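Local coordinates for acetylene hydratase (Pelobacter acetylenicus, PDB 2E7Z), which catalyses the non-redox hydration of acetylene to acetaldehyde, using a tungsten-bis(molybdopterin guanine dinucleotide) cofactor and a [4Fe-4S] cluster, at residues 17-22 and 480-485; 50-55 and 616-621; 73-78 and 451-456; 410-415 and 492-497. All blocks are in the same frame, centred on the assembly; numbering follows the deposited sequence.

How the contacts relate
The four contacts join parts of the chain far apart in sequence; three are only partly buried, contact 4 wholly so. Contact 1 is a small valine patch between the N-terminal sheet and a loop; contact 2, about 16 Å from it between centres, mixes loose apolar packing with a bridging water, and Arg53 of its first helix touches Val482 of contact 1. Contacts 3 and 4 belong to one mixed sheet: contact 3 works near its edge, where an indole and a tyrosine ring meet aliphatic groups, whereas contact 4 is aromatic and continues into a cofactor-binding turn. These two meet where Leu454 packs on Phe494.

Contact 1: residues 17-22 and 480-485; sequences AEVKAD and QVVEPA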
# COMPACT_ATOMS: atom_id res chain seq x y z
N ALA A 17 -22.50 -9.27 10.21
CA ALA A 17 -23.44 -8.22 9.86
C ALA A 17 -24.84 -8.76 9.84
O ALA A 17 -25.06 -9.93 9.49
CB ALA A 17 -23.11 -7.61 8.50
N GLU A 18 -25.78 -7.89 10.18
CA GLU A 18 -27.18 -8.25 10.13
C GLU A 18 -28.02 -7.02 9.79
O GLU A 18 -27.79 -5.94 10.33
CB GLU A 18 -27.62 -8.79 11.48
CG GLU A 18 -28.99 -9.42 11.44
CD GLU A 18 -29.43 -9.96 12.79
OE1 GLU A 18 -28.84 -9.57 13.83
OE2 GLU A 18 -30.37 -10.79 12.79
N VAL A 19 -28.98 -7.21 8.89
CA VAL A 19 -29.93 -6.16 8.55
C VAL A 19 -31.01 -6.12 9.62
O VAL A 19 -31.66 -7.13 9.89
CB VAL A 19 -30.58 -6.41 7.19
CG1 VAL A 19 -31.44 -5.24 6.78
CG2 VAL A 19 -29.50 -6.64 6.14
N LYS A 20 -31.18 -4.96 10.24
CA LYS A 20 -32.20 -4.77 11.27
C LYS A 20 -33.56 -4.49 10.64
O LYS A 20 -33.65 -4.27 9.43
CB LYS A 20 -31.80 -3.65 12.22
CG LYS A 20 -30.65 -4.02 13.14
CD LYS A 20 -30.02 -2.80 13.77
CE LYS A 20 -29.19 -3.17 14.98
NZ LYS A 20 -28.36 -2.03 15.47
N ALA A 21 -34.62 -4.52 11.45
CA ALA A 21 -35.98 -4.33 10.93
C ALA A 21 -36.17 -3.06 10.10
O ALA A 21 -36.88 -3.08 9.09
CB ALA A 21 -37.00 -4.39 12.06
N ASP A 22 -35.47 -1.99 10.50
CA ASP A 22 -35.54 -0.71 9.81
C ASP A 22 -34.62 -0.57 8.60
O ASP A 22 -34.55 0.49 7.97
CB ASP A 22 -35.30 0.43 10.81
CG ASP A 22 -33.85 0.53 11.28
OD1 ASP A 22 -33.54 1.50 12.00
OD2 ASP A 22 -33.00 -0.34 10.96
N GLN A 480 -22.42 -11.52 0.82
CA GLN A 480 -23.17 -10.32 0.48
C GLN A 480 -24.29 -10.06 1.49
O GLN A 480 -25.13 -10.94 1.71
CB GLN A 480 -23.77 -10.49 -0.89
CG GLN A 480 -24.43 -9.25 -1.43
CD GLN A 480 -24.88 -9.38 -2.86
OE1 GLN A 480 -24.68 -10.42 -3.50
NE2 GLN A 480 -25.46 -8.32 -3.38
N VAL A 481 -24.34 -8.86 2.07
CA VAL A 481 -25.39 -8.56 3.04
C VAL A 481 -26.67 -8.05 2.36
O VAL A 481 -27.78 -8.53 2.65
CB VAL A 481 -24.89 -7.60 4.14
CG1 VAL A 481 -25.97 -7.42 5.20
CG2 VAL A 481 -23.63 -8.16 4.79
N VAL A 482 -26.51 -7.07 1.49
CA VAL A 482 -27.65 -6.47 0.76
C VAL A 482 -27.30 -6.26 -0.71
O VAL A 482 -26.14 -6.35 -1.11
CB VAL A 482 -28.13 -5.11 1.38
CG1 VAL A 482 -28.64 -5.27 2.82
CG2 VAL A 482 -27.03 -4.05 1.31
N GLU A 483 -28.31 -6.02 -1.53
CA GLU A 483 -28.10 -5.62 -2.91
C GLU A 483 -27.52 -4.20 -2.90
O GLU A 483 -27.82 -3.41 -2.00
CB GLU A 483 -29.43 -5.63 -3.67
CG GLU A 483 -29.99 -7.04 -3.94
CD GLU A 483 -29.15 -7.87 -4.92
OE1 GLU A 483 -28.43 -7.30 -5.77
OE2 GLU A 483 -29.24 -9.12 -4.85
N PRO A 484 -26.70 -3.86 -3.91
CA PRO A 484 -26.18 -2.49 -3.94
C PRO A 484 -27.28 -1.44 -4.05
O PRO A 484 -28.28 -1.62 -4.75
CB PRO A 484 -25.29 -2.46 -5.18
CG PRO A 484 -25.43 -3.77 -5.87
CD PRO A 484 -26.20 -4.71 -5.01
N ALA A 485 -27.05 -0.32 -3.39
CA ALA A 485 -28.00 0.81 -3.44
C ALA A 485 -27.99 1.48 -4.81
O ALA A 485 -26.99 1.47 -5.53
CB ALA A 485 -27.70 1.81 -2.35
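Val19 and Val481 share one side-chain torsion: each holds CG1 anti to its own backbone N (chi1 -174° and -175°) and CG2 beside that nitrogen. The two side chains slide past each other in opposite directions, and unlike branches meet, CG2 of Val19 lying 3.7 Å from CG1 of Val481. The remaining branch of Val481 is turned to the other end of the strand, where its CG2 rests 3.8 Å from CB of Ala17. One valine thus spans the two inward-pointing residues of strand 14-19, while Glu18 between them points away, as a strand requires. The same CG2 of Val19 also meets CG1 of Val482 at 3.7 Å, so that a single methyl sits against two neighbouring valines. Ala17 is buried and small, fitting a place where strands 2-5 and 25-29 run on both sides of its own strand; Val4 and Ile25 of those flanking strands also touch Val481.

The loop 480-485 has no regular structure, yet it is tied to itself: the amide NE2 of Gln480 donates to O of Val482 at 3.1 Å, approaching from above the carbonyl plane. The backbone of Val482 also bonds to Leu460, which fixes the loop beside the segment that carries the cofactor-binding residues Asp457 and Arg462. Across the contact itself there is no hydrogen bond or salt bridge. What joins the N-terminal, cluster-binding region to this loop here is therefore shape and the partial burial of small aliphatic groups, with Val19 at the exposed margin, an adhesion that depends on close fit more than on direction.

Contact 2: residues 50-55 and 616-621; sequences DTIRTH and GILRDA
The last turn of helix 49-53 and the start of the short, weakly bonded helix 617-621 come nearest at Thr51 and Gly616, whose CA atoms lie 7.3 Å apart. Between them the side chains meet sparsely. CG2 of Thr51 and CG2 of Ile617 face each other at 4.2 Å, the two side chains crossing at about a right angle. Deeper in, CD1 of Leu618 comes within 4.4 Å of CG1 of Ile52. A water fills the polar side: it donates to OG1 of Thr51 (3.0 Å) and accepts from N of Leu618 (3.1 Å), an amide in the first turn of its helix. Threonine suits this place, offering a methyl to Ile617 and a hydroxyl to the water and to Asn48 O. The contact thus joins helix 49-53, a few residues beyond the cluster ligand Cys43, to the C-terminal dinucleotide-binding domain, close to the cofactor-binding residues Gln441 and Ser606. At the helix end, Asp50 O accepts both N and OG1 of Thr54 from opposite faces of its plane. Asp50 OD1 also forms a salt bridge with Arg53 NE (2.9 Å), in the guanidinium plane, while Arg53 NH1 pairs with Glu461. His55 NE2 bonds to Pro615 O, just ahead of Gly616.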
# COMPACT_ATOMS: atom_id res chain seq x y z
N ASP A 50 -22.12 1.41 7.80
CA ASP A 50 -23.41 1.64 7.14
C ASP A 50 -23.72 3.12 7.00
O ASP A 50 -24.45 3.49 6.10
CB ASP A 50 -24.56 0.88 7.81
CG ASP A 50 -25.71 0.58 6.83
OD1 ASP A 50 -25.40 0.26 5.66
OD2 ASP A 50 -26.91 0.71 7.24
N THR A 51 -23.11 3.96 7.84
CA THR A 51 -23.30 5.42 7.69
C THR A 51 -22.64 5.94 6.41
O THR A 51 -23.01 7.00 5.88
CB THR A 51 -22.76 6.25 8.87
OG1 THR A 51 -21.33 6.22 8.85
CG2 THR A 51 -23.28 5.72 10.22
N ILE A 52 -21.65 5.18 5.92
CA ILE A 52 -21.01 5.46 4.64
C ILE A 52 -21.79 4.82 3.50
O ILE A 52 -22.10 5.48 2.50
CB ILE A 52 -19.57 4.95 4.64
CG1 ILE A 52 -18.78 5.56 5.83
CG2 ILE A 52 -18.88 5.30 3.31
CD1 ILE A 52 -18.70 7.09 5.88
N ARG A 53 -22.14 3.53 3.65
CA ARG A 53 -22.95 2.87 2.63
C ARG A 53 -24.25 3.65 2.31
O ARG A 53 -24.69 3.69 1.16
CB ARG A 53 -23.28 1.43 3.02
CG ARG A 53 -23.97 0.67 1.91
CD ARG A 53 -24.66 -0.58 2.43
NE ARG A 53 -26.03 -0.33 2.88
CZ ARG A 53 -27.09 -0.30 2.07
NH1 ARG A 53 -26.95 -0.46 0.76
NH2 ARG A 53 -28.30 -0.13 2.60
N THR A 54 -24.87 4.24 3.35
CA THR A 54 -26.14 4.95 3.17
C THR A 54 -25.99 6.46 3.17
O THR A 54 -26.99 7.17 3.29
CB THR A 54 -27.21 4.52 4.22
OG1 THR A 54 -26.77 4.91 5.53
CG2 THR A 54 -27.39 3.02 4.19
N HIS A 55 -24.77 6.96 3.08
CA HIS A 55 -24.54 8.40 3.20
C HIS A 55 -25.31 9.15 2.13
O HIS A 55 -25.34 8.72 0.96
CB HIS A 55 -23.04 8.73 3.11
CG HIS A 55 -22.74 10.07 3.70
ND1 HIS A 55 -22.92 11.24 3.00
CD2 HIS A 55 -22.36 10.42 4.94
CE1 HIS A 55 -22.67 12.27 3.79
NE2 HIS A 55 -22.30 11.80 4.97
N GLY A 616 -20.52 13.06 9.38
CA GLY A 616 -21.08 11.94 10.11
C GLY A 616 -20.28 11.62 11.34
O GLY A 616 -19.32 12.34 11.69
N ILE A 617 -20.66 10.53 12.00
CA ILE A 617 -20.04 10.10 13.25
C ILE A 617 -18.53 9.93 13.16
O ILE A 617 -17.80 10.36 14.05
CB ILE A 617 -20.76 8.83 13.85
CG1 ILE A 617 -20.21 8.47 15.24
CG2 ILE A 617 -20.74 7.66 12.87
CD1 ILE A 617 -21.13 7.56 16.05
N LEU A 618 -18.05 9.32 12.06
CA LEU A 618 -16.62 9.12 11.94
C LEU A 618 -15.86 10.45 11.79
O LEU A 618 -14.83 10.66 12.47
CB LEU A 618 -16.33 8.17 10.77
CG LEU A 618 -16.82 6.74 11.00
CD1 LEU A 618 -16.66 5.93 9.70
CD2 LEU A 618 -16.05 6.05 12.12
N ARG A 619 -16.36 11.33 10.91
CA ARG A 619 -15.74 12.66 10.74
C ARG A 619 -15.71 13.44 12.04
O ARG A 619 -14.73 14.12 12.34
CB ARG A 619 -16.47 13.47 9.66
CG ARG A 619 -15.97 14.91 9.48
CD ARG A 619 -14.50 15.02 9.00
NE ARG A 619 -14.15 16.44 8.90
CZ ARG A 619 -14.54 17.25 7.91
NH1 ARG A 619 -15.27 16.79 6.89
NH2 ARG A 619 -14.19 18.53 7.94
N ASP A 620 -16.76 13.29 12.83
CA ASP A 620 -16.87 14.01 14.11
C ASP A 620 -15.80 13.61 15.13
O ASP A 620 -15.46 14.41 16.01
CB ASP A 620 -18.26 13.82 14.72
CG ASP A 620 -19.33 14.65 14.04
OD1 ASP A 620 -18.99 15.52 13.21
OD2 ASP A 620 -20.53 14.46 14.36
N ALA A 621 -15.30 12.37 15.04
CA ALA A 621 -14.28 11.85 15.96
C ALA A 621 -12.91 12.51 15.82
O ALA A 621 -12.13 12.58 16.78
CB ALA A 621 -14.16 10.33 15.82
O HOH W 1 -19.77 8.63 9.55

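Contact 3: residues 73-78 and 451-456; sequences QRWERI and DYVLPG
Strands 75-77 and 452-455 do not pair directly but lie two places apart in one mixed sheet, with strand 63-65 between them and a nearest CA separation of 8.9 Å, from Trp75 to Tyr452. Side chains must therefore reach across the middle strand. Trp75 does so with the benzo end of its indole: CH2 lies 3.7 Å from CG2 of Val453, with CZ3 nearly as close, the two side chains crossing at about a right angle. CZ3 also comes within 4.1 Å of the backbone O of Asp451. At the other end of the ring, NE1 donates to OE1 of Gln73 at 2.9 Å in a nearly straight bond (171°) that lies in the indole plane, which fixes the rotation of the ring and satisfies its polar atom. Replacing Trp75 by an alanine is likely to open a gap beside Val453 and to leave the Gln73 amide oxygen without this donor.

Farther along, CD1 of Ile78 meets the edge of the Tyr452 ring, 3.9 Å from CE2 and near the ring plane. Ile78 reaches it because its CG1 sits between the backbone N and carbonyl carbon (chi1 53°), with the chain extended beyond. The tyrosine can be buried here since its hydroxyl bonds to Glu86 of helix 80-98.

The two pairs lie on different faces of the sheet. Ile78 and Tyr452 pack against helix 80-98 through Ala83 and Ile87, whereas Trp75 and Val453 share Met443, in the loop between strands 435-440 and 452-455.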
# COMPACT_ATOMS: atom_id res chain seq x y z
N GLN A 73 -17.69 22.04 -11.66
CA GLN A 73 -18.64 21.14 -11.03
C GLN A 73 -20.03 21.29 -11.65
O GLN A 73 -20.95 21.89 -11.06
CB GLN A 73 -18.66 21.36 -9.52
CG GLN A 73 -17.27 21.10 -8.90
CD GLN A 73 -16.74 19.71 -9.24
OE1 GLN A 73 -17.31 18.71 -8.80
NE2 GLN A 73 -15.66 19.64 -10.04
N ARG A 74 -20.15 20.80 -12.88
CA ARG A 74 -21.43 20.85 -13.59
C ARG A 74 -21.69 19.43 -14.06
O ARG A 74 -21.05 18.95 -15.00
CB ARG A 74 -21.38 21.80 -14.77
CG ARG A 74 -22.76 22.36 -15.11
CD ARG A 74 -22.63 23.30 -16.28
NE ARG A 74 -23.97 23.75 -16.66
CZ ARG A 74 -24.67 23.32 -17.72
NH1 ARG A 74 -24.16 22.42 -18.55
NH2 ARG A 74 -25.89 23.80 -17.95
N TRP A 75 -22.59 18.76 -13.35
CA TRP A 75 -22.78 17.31 -13.49
C TRP A 75 -24.22 17.00 -13.89
O TRP A 75 -25.16 17.69 -13.43
CB TRP A 75 -22.48 16.65 -12.14
CG TRP A 75 -21.06 16.79 -11.70
CD1 TRP A 75 -20.56 17.65 -10.77
CD2 TRP A 75 -19.94 16.06 -12.21
NE1 TRP A 75 -19.19 17.48 -10.66
CE2 TRP A 75 -18.78 16.51 -11.54
CE3 TRP A 75 -19.80 15.05 -13.18
CZ2 TRP A 75 -17.49 15.96 -11.78
CZ3 TRP A 75 -18.50 14.52 -13.43
CH2 TRP A 75 -17.40 14.99 -12.74
N GLU A 76 -24.39 16.00 -14.77
CA GLU A 76 -25.73 15.50 -15.09
C GLU A 76 -25.77 13.99 -15.01
O GLU A 76 -24.88 13.30 -15.54
CB GLU A 76 -26.16 15.95 -16.49
CG GLU A 76 -27.59 15.55 -16.81
CD GLU A 76 -28.10 16.14 -18.11
OE1 GLU A 76 -28.12 17.39 -18.25
OE2 GLU A 76 -28.54 15.35 -18.97
N ARG A 77 -26.75 13.47 -14.28
CA ARG A 77 -26.96 12.02 -14.24
C ARG A 77 -27.17 11.42 -15.64
O ARG A 77 -27.91 11.96 -16.47
CB ARG A 77 -28.14 11.65 -13.31
CG ARG A 77 -28.14 10.13 -13.00
CD ARG A 77 -29.36 9.71 -12.16
NE ARG A 77 -29.34 10.28 -10.84
CZ ARG A 77 -30.33 10.07 -9.97
NH1 ARG A 77 -31.34 9.25 -10.31
NH2 ARG A 77 -30.30 10.63 -8.77
N ILE A 78 -26.49 10.31 -15.92
CA ILE A 78 -26.73 9.52 -17.14
C ILE A 78 -26.82 8.04 -16.79
O ILE A 78 -26.61 7.66 -15.64
CB ILE A 78 -25.70 9.78 -18.31
CG1 ILE A 78 -24.24 9.60 -17.87
CG2 ILE A 78 -25.98 11.13 -19.00
CD1 ILE A 78 -23.29 9.44 -19.06
N ASP A 451 -14.38 13.24 -16.34
CA ASP A 451 -15.47 13.38 -17.33
C ASP A 451 -16.69 12.57 -16.91
O ASP A 451 -17.84 12.96 -17.18
CB ASP A 451 -14.99 12.91 -18.70
CG ASP A 451 -13.90 13.80 -19.22
OD1 ASP A 451 -14.19 14.91 -19.72
OD2 ASP A 451 -12.73 13.41 -19.14
N TYR A 452 -16.46 11.44 -16.24
CA TYR A 452 -17.51 10.53 -15.80
C TYR A 452 -17.17 10.00 -14.43
O TYR A 452 -16.01 9.55 -14.21
CB TYR A 452 -17.68 9.31 -16.75
CG TYR A 452 -17.99 9.72 -18.17
CD1 TYR A 452 -16.96 9.99 -19.07
CD2 TYR A 452 -19.32 9.88 -18.59
CE1 TYR A 452 -17.20 10.41 -20.36
CE2 TYR A 452 -19.60 10.33 -19.88
CZ TYR A 452 -18.54 10.60 -20.74
OH TYR A 452 -18.81 11.05 -22.02
N VAL A 453 -18.16 10.05 -13.53
CA VAL A 453 -18.01 9.45 -12.22
C VAL A 453 -18.98 8.29 -12.18
O VAL A 453 -20.18 8.45 -12.46
CB VAL A 453 -18.28 10.46 -11.11
CG1 VAL A 453 -18.14 9.81 -9.71
CG2 VAL A 453 -17.32 11.65 -11.24
N LEU A 454 -18.46 7.10 -11.89
CA LEU A 454 -19.24 5.87 -11.94
C LEU A 454 -19.39 5.31 -10.56
O LEU A 454 -18.43 5.23 -9.83
CB LEU A 454 -18.61 4.84 -12.87
CG LEU A 454 -18.43 5.33 -14.31
CD1 LEU A 454 -17.73 4.23 -15.08
CD2 LEU A 454 -19.77 5.62 -14.94
N PRO A 455 -20.63 4.97 -10.15
CA PRO A 455 -20.85 4.51 -8.79
C PRO A 455 -20.45 3.09 -8.48
O PRO A 455 -20.95 2.13 -9.08
CB PRO A 455 -22.37 4.65 -8.63
CG PRO A 455 -22.90 4.39 -10.01
CD PRO A 455 -21.88 5.05 -10.93
N GLY A 456 -19.56 2.95 -7.51
CA GLY A 456 -19.14 1.63 -7.07
C GLY A 456 -19.97 1.04 -5.95
O GLY A 456 -20.51 1.78 -5.12

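Contact 4: residues 410-415 and 492-497; sequences FALASN and YYFIRE. With MGD (2-amino-5,6-dimercapto-7-methyl-3,7,8a,9-tetrahydro-8-oxa-1,3,9,10-tetraaza-anthracen-4-one guanosine dinucleotide), chain E.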
# COMPACT_ATOMS: atom_id res chain seq x y z
N PHE A 410 -7.99 6.31 -15.78
CA PHE A 410 -9.05 5.70 -14.98
C PHE A 410 -8.57 5.60 -13.54
O PHE A 410 -7.49 5.04 -13.27
CB PHE A 410 -9.46 4.29 -15.43
CG PHE A 410 -10.01 4.17 -16.81
CD1 PHE A 410 -10.35 5.26 -17.59
CD2 PHE A 410 -10.20 2.88 -17.33
CE1 PHE A 410 -10.88 5.09 -18.88
CE2 PHE A 410 -10.74 2.70 -18.60
CZ PHE A 410 -11.11 3.82 -19.36
N ALA A 411 -9.41 6.06 -12.61
CA ALA A 411 -9.17 5.94 -11.17
C ALA A 411 -10.18 4.95 -10.61
O ALA A 411 -11.39 5.26 -10.62
CB ALA A 411 -9.27 7.29 -10.47
N LEU A 412 -9.73 3.80 -10.12
CA LEU A 412 -10.61 2.72 -9.65
C LEU A 412 -10.37 2.55 -8.17
O LEU A 412 -9.34 2.04 -7.75
CB LEU A 412 -10.35 1.41 -10.40
CG LEU A 412 -10.34 1.51 -11.93
CD1 LEU A 412 -9.92 0.19 -12.59
CD2 LEU A 412 -11.66 2.00 -12.45
N ALA A 413 -11.33 3.03 -7.37
CA ALA A 413 -11.23 3.09 -5.90
C ALA A 413 -9.89 3.70 -5.49
O ALA A 413 -9.20 3.20 -4.61
CB ALA A 413 -11.46 1.73 -5.26
N SER A 414 -9.56 4.82 -6.13
CA SER A 414 -8.29 5.49 -5.91
C SER A 414 -8.45 6.99 -6.06
O SER A 414 -8.79 7.49 -7.14
CB SER A 414 -7.26 4.93 -6.93
OG SER A 414 -6.05 5.70 -6.92
N ASN A 415 -8.24 7.70 -4.94
CA ASN A 415 -8.26 9.16 -4.97
C ASN A 415 -6.86 9.61 -5.38
O ASN A 415 -6.09 10.17 -4.62
CB ASN A 415 -8.67 9.67 -3.59
CG ASN A 415 -8.76 11.17 -3.52
OD1 ASN A 415 -8.86 11.88 -4.52
ND2 ASN A 415 -8.81 11.66 -2.28
N TYR A 492 -16.25 -5.51 -11.93
CA TYR A 492 -16.24 -6.34 -13.13
C TYR A 492 -17.30 -5.94 -14.13
O TYR A 492 -17.04 -5.99 -15.34
CB TYR A 492 -16.35 -7.83 -12.79
CG TYR A 492 -16.32 -8.70 -14.05
CD1 TYR A 492 -15.22 -8.66 -14.92
CD2 TYR A 492 -17.41 -9.49 -14.41
CE1 TYR A 492 -15.20 -9.42 -16.10
CE2 TYR A 492 -17.37 -10.26 -15.58
CZ TYR A 492 -16.29 -10.21 -16.41
OH TYR A 492 -16.30 -10.94 -17.57
N TYR A 493 -18.46 -5.51 -13.63
CA TYR A 493 -19.47 -4.97 -14.53
C TYR A 493 -18.87 -3.87 -15.41
O TYR A 493 -19.00 -3.91 -16.63
CB TYR A 493 -20.66 -4.45 -13.74
CG TYR A 493 -21.72 -3.85 -14.59
CD1 TYR A 493 -22.70 -4.65 -15.18
CD2 TYR A 493 -21.75 -2.48 -14.84
CE1 TYR A 493 -23.69 -4.09 -15.98
CE2 TYR A 493 -22.71 -1.92 -15.67
CZ TYR A 493 -23.67 -2.74 -16.23
OH TYR A 493 -24.66 -2.21 -17.01
N PHE A 494 -18.23 -2.88 -14.79
CA PHE A 494 -17.59 -1.80 -15.53
C PHE A 494 -16.57 -2.37 -16.54
O PHE A 494 -16.61 -2.01 -17.71
CB PHE A 494 -16.89 -0.82 -14.55
CG PHE A 494 -15.95 0.15 -15.23
CD1 PHE A 494 -16.40 1.04 -16.19
CD2 PHE A 494 -14.58 0.13 -14.96
CE1 PHE A 494 -15.54 1.93 -16.83
CE2 PHE A 494 -13.71 1.03 -15.61
CZ PHE A 494 -14.21 1.93 -16.54
N ILE A 495 -15.67 -3.23 -16.07
CA ILE A 495 -14.61 -3.71 -16.96
C ILE A 495 -15.20 -4.50 -18.15
O ILE A 495 -14.80 -4.29 -19.30
CB ILE A 495 -13.60 -4.62 -16.17
CG1 ILE A 495 -12.79 -3.76 -15.21
CG2 ILE A 495 -12.66 -5.39 -17.12
CD1 ILE A 495 -12.26 -4.55 -13.99
N ARG A 496 -16.13 -5.41 -17.87
CA ARG A 496 -16.68 -6.22 -18.94
C ARG A 496 -17.45 -5.38 -19.95
O ARG A 496 -17.34 -5.58 -21.16
CB ARG A 496 -17.61 -7.31 -18.41
CG ARG A 496 -18.00 -8.28 -19.52
CD ARG A 496 -19.05 -9.29 -19.12
NE ARG A 496 -18.99 -10.39 -20.09
CZ ARG A 496 -19.66 -10.46 -21.25
NH1 ARG A 496 -20.55 -9.52 -21.57
NH2 ARG A 496 -19.47 -11.50 -22.06
N GLU A 497 -18.26 -4.45 -19.45
CA GLU A 497 -19.05 -3.61 -20.35
C GLU A 497 -18.14 -2.78 -21.26
O GLU A 497 -18.41 -2.60 -22.45
CB GLU A 497 -19.98 -2.69 -19.55
CG GLU A 497 -21.12 -3.43 -18.87
CD GLU A 497 -22.16 -3.94 -19.84
OE1 GLU A 497 -22.44 -3.26 -20.84
OE2 GLU A 497 -22.71 -5.02 -19.57
PB MGD E . -7.31 6.71 -1.16
O1B MGD E . -6.24 7.49 -1.89
O2B MGD E . -7.99 7.31 0.02
O3B MGD E . -6.75 5.29 -0.65
O3A MGD E . -4.53 4.29 -1.23
PA MGD E . -6.11 4.05 -1.43
O1A MGD E . -6.59 2.84 -0.69
O2A MGD E . -6.34 4.17 -2.91
O5' MGD E . -8.41 6.32 -2.27
C5' MGD E . -9.31 5.27 -2.01
C4' MGD E . -10.60 5.62 -2.74
O4' MGD E . -11.41 4.44 -2.75
C3' MGD E . -11.45 6.65 -2.01
O3' MGD E . -11.71 7.75 -2.90
C2' MGD E . -12.75 5.92 -1.59
O2' MGD E . -13.96 6.71 -1.63
C1' MGD E . -12.80 4.82 -2.62
N9 MGD E . -13.49 3.59 -2.22
C8 MGD E . -13.46 2.98 -1.00
N7 MGD E . -14.12 1.81 -1.04
C5 MGD E . -14.52 1.63 -2.32
C6 MGD E . -15.25 0.62 -3.06
O6 MGD E . -15.67 -0.42 -2.51
N1 MGD E . -15.42 0.85 -4.37
C2 MGD E . -15.05 1.96 -5.01
N2 MGD E . -15.28 2.06 -6.35
N3 MGD E . -14.38 2.93 -4.39
C4 MGD E . -14.10 2.79 -3.08
C10 MGD E . -3.93 3.79 -0.03
C11 MGD E . -2.43 3.81 -0.25
O11 MGD E . -2.07 5.19 -0.33
C12 MGD E . -1.73 3.13 0.89
S12 MGD E . -2.21 1.55 1.32
C13 MGD E . -0.70 3.73 1.53
S13 MGD E . 0.03 3.05 2.90
C14 MGD E . -0.14 5.04 1.09
N15 MGD E . -0.44 6.11 2.04
C16 MGD E . -0.04 7.35 1.62
C17 MGD E . 0.40 8.42 2.52
O17 MGD E . 0.44 8.23 3.76
N18 MGD E . 0.76 9.59 1.97
C19 MGD E . 0.74 9.83 0.63
N19 MGD E . 1.11 11.03 0.14
N20 MGD E . 0.32 8.90 -0.24
C21 MGD E . -0.05 7.68 0.18
N22 MGD E . -0.43 6.76 -0.70
C23 MGD E . -0.66 5.39 -0.31
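A single phenylalanine, Phe494, supplies nearly all of the helix side of this buried contact, its ring entering between two residues of a strand. Its edge is turned toward the face of Phe410 in an offset edge-to-face pair, with ring centroids 5.8 Å apart and planes at 65°; the closest atoms are CZ of Phe494 and CE2 of Phe410, at 4.1 Å. On the neighbouring corner of the ring, CE2 of Phe494 takes CD2 of Leu412 at 3.9 Å. The helical residue reaches so far because its CG stands anti to the backbone N (chi1 167°), carrying the ring out from the helix toward the strand. Phenylalanine suits such a site, being long, flat and without a polar atom to satisfy.

Past Leu412 the strand ends in a turn that binds the cofactor, as in the nucleotide-binding loops at strand ends of α/β folds. Ala413 adopts a left-handed backbone conformation, and its CB lies against the guanine at 3.3 Å from N3 of MGD. The backbone N of Asn415 donates to O5' of MGD at 3.0 Å (160°).

Strand 408-412 lies between strands 103-107 and 435-440 in the sheet. Helix 491-501 packs over one side of it, where Leu84 of helix 80-98 touches Phe494 and Leu119 of helix 118-126 touches both Leu412 and Ile495.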